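Sensor protein, Kinase (Polaromonas sp. JS666, PDB 3GRC) is a sensor protein of the histidine kinase class whose CheY-like receiver domain probably takes up a phosphoryl group in two-component signalling. Local coordinates at residues R8-E13 and R49-M54; L24-G29 and N115-S120; V56-P61 and V85-A90. All blocks are in the same frame, centred on the assembly; numbering follows the deposited sequence.

Contact 1: R8-E13 and R49-M54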
loop_
_atom_site.group_PDB
_atom_site.type_symbol
_atom_site.label_atom_id
_atom_site.label_comp_id
_atom_site.label_asym_id
_atom_site.label_seq_id
_atom_site.Cartn_x
_atom_site.Cartn_y
_atom_site.Cartn_z
ATOM N N ARG A 8 11.916 0.215 3.118
ATOM C CA ARG A 8 10.916 1.134 3.654
ATOM C C ARG A 8 9.557 1.083 2.954
ATOM O O ARG A 8 9.473 1.090 1.726
ATOM C CB ARG A 8 11.469 2.563 3.653
ATOM C CG ARG A 8 10.557 3.588 4.337
ATOM C CD ARG A 8 11.200 4.988 4.441
ATOM N NE ARG A 8 12.188 5.015 5.509
ATOM C CZ ARG A 8 12.087 5.723 6.626
ATOM N NH1 ARG A 8 11.043 6.496 6.851
ATOM N NH2 ARG A 8 13.039 5.635 7.533
ATOM N N ILE A 9 8.492 1.035 3.748
ATOM C CA ILE A 9 7.129 0.966 3.218
ATOM C C ILE A 9 6.371 2.276 3.414
ATOM O O ILE A 9 6.470 2.895 4.465
ATOM C CB ILE A 9 6.316 -0.134 3.932
ATOM C CG1 ILE A 9 7.054 -1.472 3.861
ATOM C CG2 ILE A 9 4.924 -0.239 3.325
ATOM C CD1 ILE A 9 7.328 -1.950 2.470
ATOM N N LEU A 10 5.624 2.711 2.406
ATOM C CA LEU A 10 4.830 3.922 2.556
ATOM C C LEU A 10 3.387 3.509 2.865
ATOM O O LEU A 10 2.712 2.904 2.036
ATOM C CB LEU A 10 4.861 4.773 1.288
ATOM C CG LEU A 10 3.941 6.002 1.289
ATOM C CD1 LEU A 10 4.382 7.020 2.335
ATOM C CD2 LEU A 10 3.967 6.640 -0.093
ATOM N N ILE A 11 2.942 3.828 4.072
ATOM C CA ILE A 11 1.598 3.515 4.532
ATOM C C ILE A 11 0.627 4.658 4.250
ATOM O O ILE A 11 0.769 5.743 4.808
ATOM C CB ILE A 11 1.576 3.283 6.058
ATOM C CG1 ILE A 11 2.553 2.178 6.436
ATOM C CG2 ILE A 11 0.156 2.972 6.518
ATOM C CD1 ILE A 11 2.729 2.035 7.926
ATOM N N CYS A 12 -0.357 4.416 3.397
ATOM C CA CYS A 12 -1.357 5.429 3.093
ATOM C C CYS A 12 -2.639 4.911 3.714
ATOM O O CYS A 12 -3.280 3.990 3.180
ATOM C CB CYS A 12 -1.522 5.595 1.583
ATOM S SG CYS A 12 -2.784 6.768 1.057
ATOM N N GLU A 13 -3.006 5.503 4.848
ATOM C CA GLU A 13 -4.184 5.076 5.589
ATOM C C GLU A 13 -4.903 6.255 6.224
ATOM O O GLU A 13 -4.294 7.104 6.872
ATOM C CB GLU A 13 -3.756 4.061 6.662
ATOM C CG GLU A 13 -4.782 3.745 7.763
ATOM C CD GLU A 13 -6.040 3.063 7.257
ATOM O OE1 GLU A 13 -5.941 1.973 6.672
ATOM O OE2 GLU A 13 -7.130 3.619 7.452
ATOM N N ARG A 49 11.467 9.966 -1.621
ATOM C CA ARG A 49 12.474 8.968 -1.282
ATOM C C ARG A 49 12.140 7.574 -1.790
ATOM O O ARG A 49 11.033 7.320 -2.252
ATOM C CB ARG A 49 12.724 8.936 0.236
ATOM C CG ARG A 49 11.578 8.454 1.101
ATOM C CD ARG A 49 11.926 8.575 2.592
ATOM N NE ARG A 49 13.062 7.736 2.979
ATOM C CZ ARG A 49 13.640 7.737 4.184
ATOM N NH1 ARG A 49 13.204 8.537 5.153
ATOM N NH2 ARG A 49 14.665 6.930 4.422
ATOM N N PRO A 50 13.117 6.657 -1.736
ATOM C CA PRO A 50 12.938 5.277 -2.191
ATOM C C PRO A 50 12.066 4.451 -1.246
ATOM O O PRO A 50 12.280 4.459 -0.029
ATOM C CB PRO A 50 14.372 4.742 -2.254
ATOM C CG PRO A 50 15.199 5.981 -2.482
ATOM C CD PRO A 50 14.548 6.945 -1.527
ATOM N N TYR A 51 11.086 3.756 -1.817
ATOM C CA TYR A 51 10.177 2.894 -1.064
ATOM C C TYR A 51 10.124 1.521 -1.726
ATOM O O TYR A 51 10.033 1.430 -2.943
ATOM C CB TYR A 51 8.765 3.487 -1.027
ATOM C CG TYR A 51 8.610 4.645 -0.073
ATOM C CD1 TYR A 51 8.689 4.453 1.306
ATOM C CD2 TYR A 51 8.442 5.943 -0.552
ATOM C CE1 TYR A 51 8.613 5.523 2.177
ATOM C CE2 TYR A 51 8.367 7.024 0.314
ATOM C CZ TYR A 51 8.456 6.812 1.677
ATOM O OH TYR A 51 8.417 7.892 2.522
ATOM N N ALA A 52 10.195 0.462 -0.926
ATOM C CA ALA A 52 10.134 -0.899 -1.452
ATOM C C ALA A 52 8.688 -1.223 -1.839
ATOM O O ALA A 52 8.443 -2.026 -2.743
ATOM C CB ALA A 52 10.621 -1.887 -0.414
ATOM N N ALA A 53 7.733 -0.599 -1.152
ATOM C CA ALA A 53 6.334 -0.844 -1.436
ATOM C C ALA A 53 5.424 0.137 -0.709
ATOM O O ALA A 53 5.859 0.906 0.134
ATOM C CB ALA A 53 5.972 -2.269 -1.044
HETATM N N MSE A 54 4.151 0.106 -1.064
HETATM C CA MSE A 54 3.121 0.948 -0.460
HETATM C C MSE A 54 1.927 0.092 -0.073
HETATM O O MSE A 54 1.608 -0.891 -0.754
HETATM C CB MSE A 54 2.631 2.031 -1.448
HETATM C CG MSE A 54 1.424 2.855 -0.971
HETATM SE SE MSE A 54 1.008 4.354 -2.207
HETATM C CE MSE A 54 -0.452 5.151 -1.119
#
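The guanidinium groups of R8 and R49 lie flat on each other, face to face. Their centres are 3.5 Å apart and their planes differ by 12°. The Y51 ring is covered on one face by L10, whose CB sits 3.8 Å from the ring centroid, close to the ring normal, as a CH-pi contact. At the edge of that ring, near its plane, lies the backbone carbonyl of R8. The aliphatic part of R8 passes the same ring, with R8 CD 3.5 Å from Y51 CE1. The R8 chain starts out anti to the backbone N and then bends at chi3 (-77°), which turns the guanidinium onto R49.

The backbones join as neighbouring parallel strands at the centre of the CheY-like sheet. A52 N gives a hydrogen bond to R8 O at 2.8 Å, and L10 N gives one to A53 O at 2.9 Å. I9 and A53 share one sheet face, where I9 CD1 meets A53 CB at 3.8 Å and I9 also reaches L26 of helix 16-28. L10 and M54, a selenomethionine, share the other face, under helices 39-48 and 65-73. There L10 CD2 stands 4.3 Å from M54 SE.

The polar ends find their main partner beyond the two segments. R8 NH1 forms a salt bridge with D34, and Y51 OH is hydrogen-bonded to D34 and Q45. Both arginines gather at D34, since the R49 side chain touches it too. The negative charge of D34 probably lets the two guanidinium groups stack.

Contact 2: L24-G29 and N115-S120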
loop_
_atom_site.group_PDB
_atom_site.type_symbol
_atom_site.label_atom_id
_atom_site.label_comp_id
_atom_site.label_asym_id
_atom_site.label_seq_id
_atom_site.Cartn_x
_atom_site.Cartn_y
_atom_site.Cartn_z
ATOM N N LEU A 24 3.615 -0.186 13.378
ATOM C CA LEU A 24 4.140 -1.116 14.385
ATOM C C LEU A 24 4.284 -2.567 13.897
ATOM O O LEU A 24 5.289 -3.209 14.206
ATOM C CB LEU A 24 3.274 -1.074 15.646
ATOM C CG LEU A 24 3.363 0.286 16.338
ATOM C CD1 LEU A 24 2.247 0.416 17.387
ATOM C CD2 LEU A 24 4.763 0.438 16.960
HETATM N N MSE A 25 3.296 -3.090 13.159
HETATM C CA MSE A 25 3.384 -4.468 12.609
HETATM C C MSE A 25 4.550 -4.588 11.608
HETATM O O MSE A 25 5.272 -5.588 11.573
HETATM C CB MSE A 25 2.099 -4.862 11.846
HETATM C CG MSE A 25 0.857 -5.083 12.651
HETATM SE SE MSE A 25 -0.603 -5.668 11.469
HETATM C CE MSE A 25 -1.842 -6.112 12.926
ATOM N N LEU A 26 4.703 -3.573 10.772
ATOM C CA LEU A 26 5.757 -3.597 9.777
ATOM C C LEU A 26 7.128 -3.634 10.433
ATOM O O LEU A 26 8.026 -4.348 9.977
ATOM C CB LEU A 26 5.641 -2.387 8.856
ATOM C CG LEU A 26 4.444 -2.509 7.921
ATOM C CD1 LEU A 26 4.430 -1.386 6.866
ATOM C CD2 LEU A 26 4.538 -3.855 7.260
ATOM N N GLU A 27 7.275 -2.865 11.505
ATOM C CA GLU A 27 8.528 -2.822 12.236
ATOM C C GLU A 27 8.827 -4.235 12.760
ATOM O O GLU A 27 9.948 -4.710 12.651
ATOM C CB GLU A 27 8.455 -1.820 13.396
ATOM C CG GLU A 27 9.730 -1.766 14.247
ATOM C CD GLU A 27 9.699 -0.660 15.291
ATOM O OE1 GLU A 27 8.762 -0.635 16.115
ATOM O OE2 GLU A 27 10.619 0.190 15.286
ATOM N N LYS A 28 7.839 -4.917 13.322
ATOM C CA LYS A 28 8.109 -6.271 13.794
ATOM C C LYS A 28 8.579 -7.156 12.630
ATOM O O LYS A 28 9.418 -8.029 12.811
ATOM C CB LYS A 28 6.866 -6.883 14.434
ATOM C CG LYS A 28 6.507 -6.275 15.771
ATOM C CD LYS A 28 7.598 -6.514 16.786
ATOM C CE LYS A 28 7.114 -6.160 18.177
ATOM N NZ LYS A 28 8.206 -6.270 19.181
ATOM N N GLY A 29 8.046 -6.910 11.437
ATOM C CA GLY A 29 8.410 -7.702 10.279
ATOM C C GLY A 29 9.684 -7.285 9.560
ATOM O O GLY A 29 9.970 -7.794 8.475
ATOM N N ASN A 115 0.435 -12.035 9.580
ATOM C CA ASN A 115 1.307 -12.954 8.856
ATOM C C ASN A 115 1.148 -12.793 7.355
ATOM O O ASN A 115 2.134 -12.749 6.615
ATOM C CB ASN A 115 0.988 -14.394 9.255
ATOM C CG ASN A 115 1.245 -14.644 10.719
ATOM O OD1 ASN A 115 2.385 -14.556 11.177
ATOM N ND2 ASN A 115 0.187 -14.939 11.472
ATOM N N LEU A 116 -0.100 -12.712 6.905
ATOM C CA LEU A 116 -0.362 -12.564 5.484
ATOM C C LEU A 116 0.158 -11.203 5.034
ATOM O O LEU A 116 0.658 -11.066 3.933
ATOM C CB LEU A 116 -1.862 -12.711 5.186
ATOM C CG LEU A 116 -2.311 -12.739 3.711
ATOM C CD1 LEU A 116 -1.584 -13.816 2.936
ATOM C CD2 LEU A 116 -3.823 -12.971 3.645
ATOM N N LEU A 117 0.080 -10.196 5.901
ATOM C CA LEU A 117 0.575 -8.875 5.516
ATOM C C LEU A 117 2.064 -8.877 5.217
ATOM O O LEU A 117 2.495 -8.381 4.177
ATOM C CB LEU A 117 0.307 -7.833 6.606
ATOM C CG LEU A 117 0.974 -6.461 6.394
ATOM C CD1 LEU A 117 0.420 -5.807 5.146
ATOM C CD2 LEU A 117 0.734 -5.571 7.609
ATOM N N ILE A 118 2.847 -9.415 6.146
ATOM C CA ILE A 118 4.293 -9.445 5.994
ATOM C C ILE A 118 4.675 -10.348 4.818
ATOM O O ILE A 118 5.487 -9.970 3.980
ATOM C CB ILE A 118 4.962 -9.920 7.301
ATOM C CG1 ILE A 118 4.422 -9.094 8.488
ATOM C CG2 ILE A 118 6.481 -9.776 7.201
ATOM C CD1 ILE A 118 4.633 -7.576 8.382
ATOM N N LEU A 119 4.049 -11.513 4.737
ATOM C CA LEU A 119 4.316 -12.453 3.653
ATOM C C LEU A 119 4.025 -11.793 2.305
ATOM O O LEU A 119 4.865 -11.818 1.401
ATOM C CB LEU A 119 3.460 -13.710 3.809
ATOM C CG LEU A 119 3.598 -14.745 2.687
ATOM C CD1 LEU A 119 5.057 -15.211 2.587
ATOM C CD2 LEU A 119 2.677 -15.923 2.961
ATOM N N SER A 120 2.839 -11.195 2.188
ATOM C CA SER A 120 2.426 -10.508 0.965
ATOM C C SER A 120 3.397 -9.396 0.554
ATOM O O SER A 120 3.741 -9.285 -0.617
ATOM C CB SER A 120 1.017 -9.921 1.116
ATOM O OG SER A 120 0.030 -10.932 1.237
#
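L116 O, one residue before the L117 and I118 that meet M25 and L26, is gripped by two donors of S120. S120 N makes the helical bond to L116 O at 2.8 Å. S120 OG also bonds to L116 O at 2.8 Å, from the opposite face of the carbonyl plane and 36° out of it. The hydroxyl is thus folded back on its own helix, and its buried polar group is satisfied there. The S120 side chain also touches T106 and L108 of strand 106-108.

Between the segments the contact is apolar. M25, a selenomethionine, lays SE 4.1 Å from L117 CD2, the two side chains crossing at about a right angle. The same L117 methyl also meets L26 CD2. L26 CD2 also lies 3.9 Å from I118 CD1.

Helices 16-28 and 114-128 are the first and last of the CheY-like receiver fold and pack on the same side of its parallel sheet. The axes of the short segments here come within 10.2 Å and cross at -62°. L26 continues inward onto I9 and I11 of strand 8-12, while L117 rests on L108.

I118 closes the outer end of the contact. Its CG1 branch stands anti to the carbonyl carbon (chi1 -51°), which brings I118 CD1 to 3.8 Å from M25 O. M25 O accepts from G29 N at 3.1 Å. G29 has just left the helix. I118 CG2 comes 4.2 Å from G29 CA, and a CB on this glycine would run into I118 CD1.

Contact 3: V56-P61 and V85-A90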
loop_
_atom_site.group_PDB
_atom_site.type_symbol
_atom_site.label_atom_id
_atom_site.label_comp_id
_atom_site.label_asym_id
_atom_site.label_seq_id
_atom_site.Cartn_x
_atom_site.Cartn_y
_atom_site.Cartn_z
ATOM N N VAL A 56 -2.118 0.413 0.598
ATOM C CA VAL A 56 -3.174 1.359 0.281
ATOM C C VAL A 56 -4.556 1.056 0.831
ATOM O O VAL A 56 -5.101 -0.029 0.652
ATOM C CB VAL A 56 -3.314 1.523 -1.238
ATOM C CG1 VAL A 56 -4.446 2.499 -1.565
ATOM C CG2 VAL A 56 -2.003 2.000 -1.814
ATOM N N ASP A 57 -5.115 2.051 1.496
ATOM C CA ASP A 57 -6.453 1.968 2.051
ATOM C C ASP A 57 -7.373 2.373 0.902
ATOM O O ASP A 57 -7.164 3.407 0.272
ATOM C CB ASP A 57 -6.583 2.962 3.205
ATOM C CG ASP A 57 -7.983 3.014 3.788
ATOM O OD1 ASP A 57 -8.826 2.152 3.431
ATOM O OD2 ASP A 57 -8.231 3.921 4.626
ATOM N N LEU A 58 -8.381 1.565 0.621
ATOM C CA LEU A 58 -9.299 1.874 -0.458
ATOM C C LEU A 58 -10.219 3.052 -0.146
ATOM O O LEU A 58 -10.586 3.813 -1.038
ATOM C CB LEU A 58 -10.129 0.642 -0.786
ATOM C CG LEU A 58 -9.914 0.019 -2.164
ATOM C CD1 LEU A 58 -8.431 -0.149 -2.457
ATOM C CD2 LEU A 58 -10.635 -1.316 -2.212
ATOM N N ASN A 59 -10.569 3.217 1.126
ATOM C CA ASN A 59 -11.468 4.295 1.540
ATOM C C ASN A 59 -10.776 5.569 2.021
ATOM O O ASN A 59 -10.759 5.857 3.215
ATOM C CB ASN A 59 -12.397 3.781 2.637
ATOM C CG ASN A 59 -13.205 2.579 2.192
ATOM O OD1 ASN A 59 -14.039 2.678 1.290
ATOM N ND2 ASN A 59 -12.956 1.432 2.813
ATOM N N LEU A 60 -10.218 6.335 1.092
ATOM C CA LEU A 60 -9.536 7.579 1.441
ATOM C C LEU A 60 -10.460 8.784 1.254
ATOM O O LEU A 60 -11.384 8.748 0.442
ATOM C CB LEU A 60 -8.294 7.756 0.576
ATOM C CG LEU A 60 -7.313 6.590 0.604
ATOM C CD1 LEU A 60 -6.260 6.795 -0.464
ATOM C CD2 LEU A 60 -6.694 6.475 1.991
ATOM N N PRO A 61 -10.206 9.875 1.997
ATOM C CA PRO A 61 -11.016 11.101 1.914
ATOM C C PRO A 61 -11.041 11.741 0.521
ATOM O O PRO A 61 -12.056 11.667 -0.172
ATOM C CB PRO A 61 -10.380 12.009 2.969
ATOM C CG PRO A 61 -8.933 11.574 2.962
ATOM C CD PRO A 61 -9.048 10.066 2.894
ATOM N N VAL A 85 -3.064 -3.675 -1.146
ATOM C CA VAL A 85 -4.243 -2.967 -0.666
ATOM C C VAL A 85 -4.622 -3.578 0.684
ATOM O O VAL A 85 -4.656 -4.802 0.826
ATOM C CB VAL A 85 -5.450 -3.128 -1.636
ATOM C CG1 VAL A 85 -6.728 -2.674 -0.956
ATOM C CG2 VAL A 85 -5.223 -2.326 -2.888
ATOM N N VAL A 86 -4.876 -2.724 1.671
ATOM C CA VAL A 86 -5.276 -3.159 3.009
ATOM C C VAL A 86 -6.467 -2.265 3.272
ATOM O O VAL A 86 -6.316 -1.075 3.563
ATOM C CB VAL A 86 -4.187 -2.886 4.074
ATOM C CG1 VAL A 86 -4.653 -3.414 5.433
ATOM C CG2 VAL A 86 -2.867 -3.533 3.664
ATOM N N SER A 87 -7.657 -2.837 3.156
ATOM C CA SER A 87 -8.860 -2.056 3.308
ATOM C C SER A 87 -10.038 -2.917 3.707
ATOM O O SER A 87 -10.049 -4.126 3.470
ATOM C CB SER A 87 -9.141 -1.333 1.980
ATOM O OG SER A 87 -10.211 -0.433 2.088
ATOM N N ALA A 88 -11.034 -2.269 4.303
ATOM C CA ALA A 88 -12.247 -2.925 4.770
ATOM C C ALA A 88 -13.062 -3.568 3.646
ATOM O O ALA A 88 -13.603 -4.665 3.791
ATOM C CB ALA A 88 -13.104 -1.914 5.521
ATOM N N ASN A 89 -13.157 -2.877 2.525
ATOM C CA ASN A 89 -13.907 -3.400 1.397
ATOM C C ASN A 89 -12.908 -3.853 0.324
ATOM O O ASN A 89 -13.088 -3.575 -0.865
ATOM C CB ASN A 89 -14.829 -2.307 0.848
ATOM C CG ASN A 89 -15.578 -1.562 1.952
ATOM O OD1 ASN A 89 -15.040 -0.649 2.582
ATOM N ND2 ASN A 89 -16.818 -1.958 2.198
ATOM N N ALA A 90 -11.864 -4.559 0.756
ATOM C CA ALA A 90 -10.819 -5.028 -0.147
ATOM C C ALA A 90 -11.295 -6.031 -1.178
ATOM O O ALA A 90 -10.986 -5.908 -2.362
ATOM C CB ALA A 90 -9.682 -5.623 0.649
HETATM O O HOH W 1 -10.363 0.506 5.054
#
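The hydrogen bonds between V56-P61 and V85-A90 are one of backbone and one of side chains. V86 N bonds to V56 O at 2.9 Å, next to the parallel bridge of V56 with V85. Further out, N59 ND2 bonds to N89 OD1 at 3.0 Å with an N-H...O angle of 154°. The donor lies in the carbonyl plane of N89, yet the two amide planes stand 86° apart. A leucine in place of N89 would probably leave the N59 amide N-H without this acceptor and set that amide free to turn.

Within the first loop, N59 N bonds to D57 OD1, which makes an Asx turn. The N-H comes from above the carboxylate plane, 69° out of it. A water also donates to D57 OD1, at 2.8 Å, and accepts from A88 N, so it bridges the two loops. S87 OG lies 3.2 Å from D57 OD1.

The apolar part is L58 on V85. L58 CD1 is 3.4 Å from V85 CG1, tighter than usual for two carbons, and both side chains also touch W107. L58 CB packs beside S87 as well.

D57 directly follows strand 53-56, the third of a CheY-like receiver. This position carries the phosphoryl group in the family, and D57 is probably the acceptor here. S87 and K110, a long and weak ion-pair partner of D57, match the family's conserved hydroxyl and lysine. The Asx-turn bond and the water both hold D57 OD1, near S87, which is consistent with a site shaped for phosphoryl transfer.

Overall arrangement
All three contacts belong to one receiver domain. The centres of contacts 1 and 3 lie about 15 Å apart, on opposite sides of the chain's centre, and share the parallel sheet. Contact 1 runs into the probable phosphorylation site: E13 OE2 and D57 OD2, like-charged carboxylate oxygens, are 3.0 Å apart, and C12 O probably accepts the D57 N-H. Contact 2 packs against one sheet face, its centre about 13 Å from that of contact 1, with I9 CB 3.7 Å from L26 CD1. Its centre is about 17 Å from that of contact 3, which it touches where L117 CD1 meets V86 CG2 at 4.3 Å. Along the chain, contact 3 is nested inside the loop contact 2 closes.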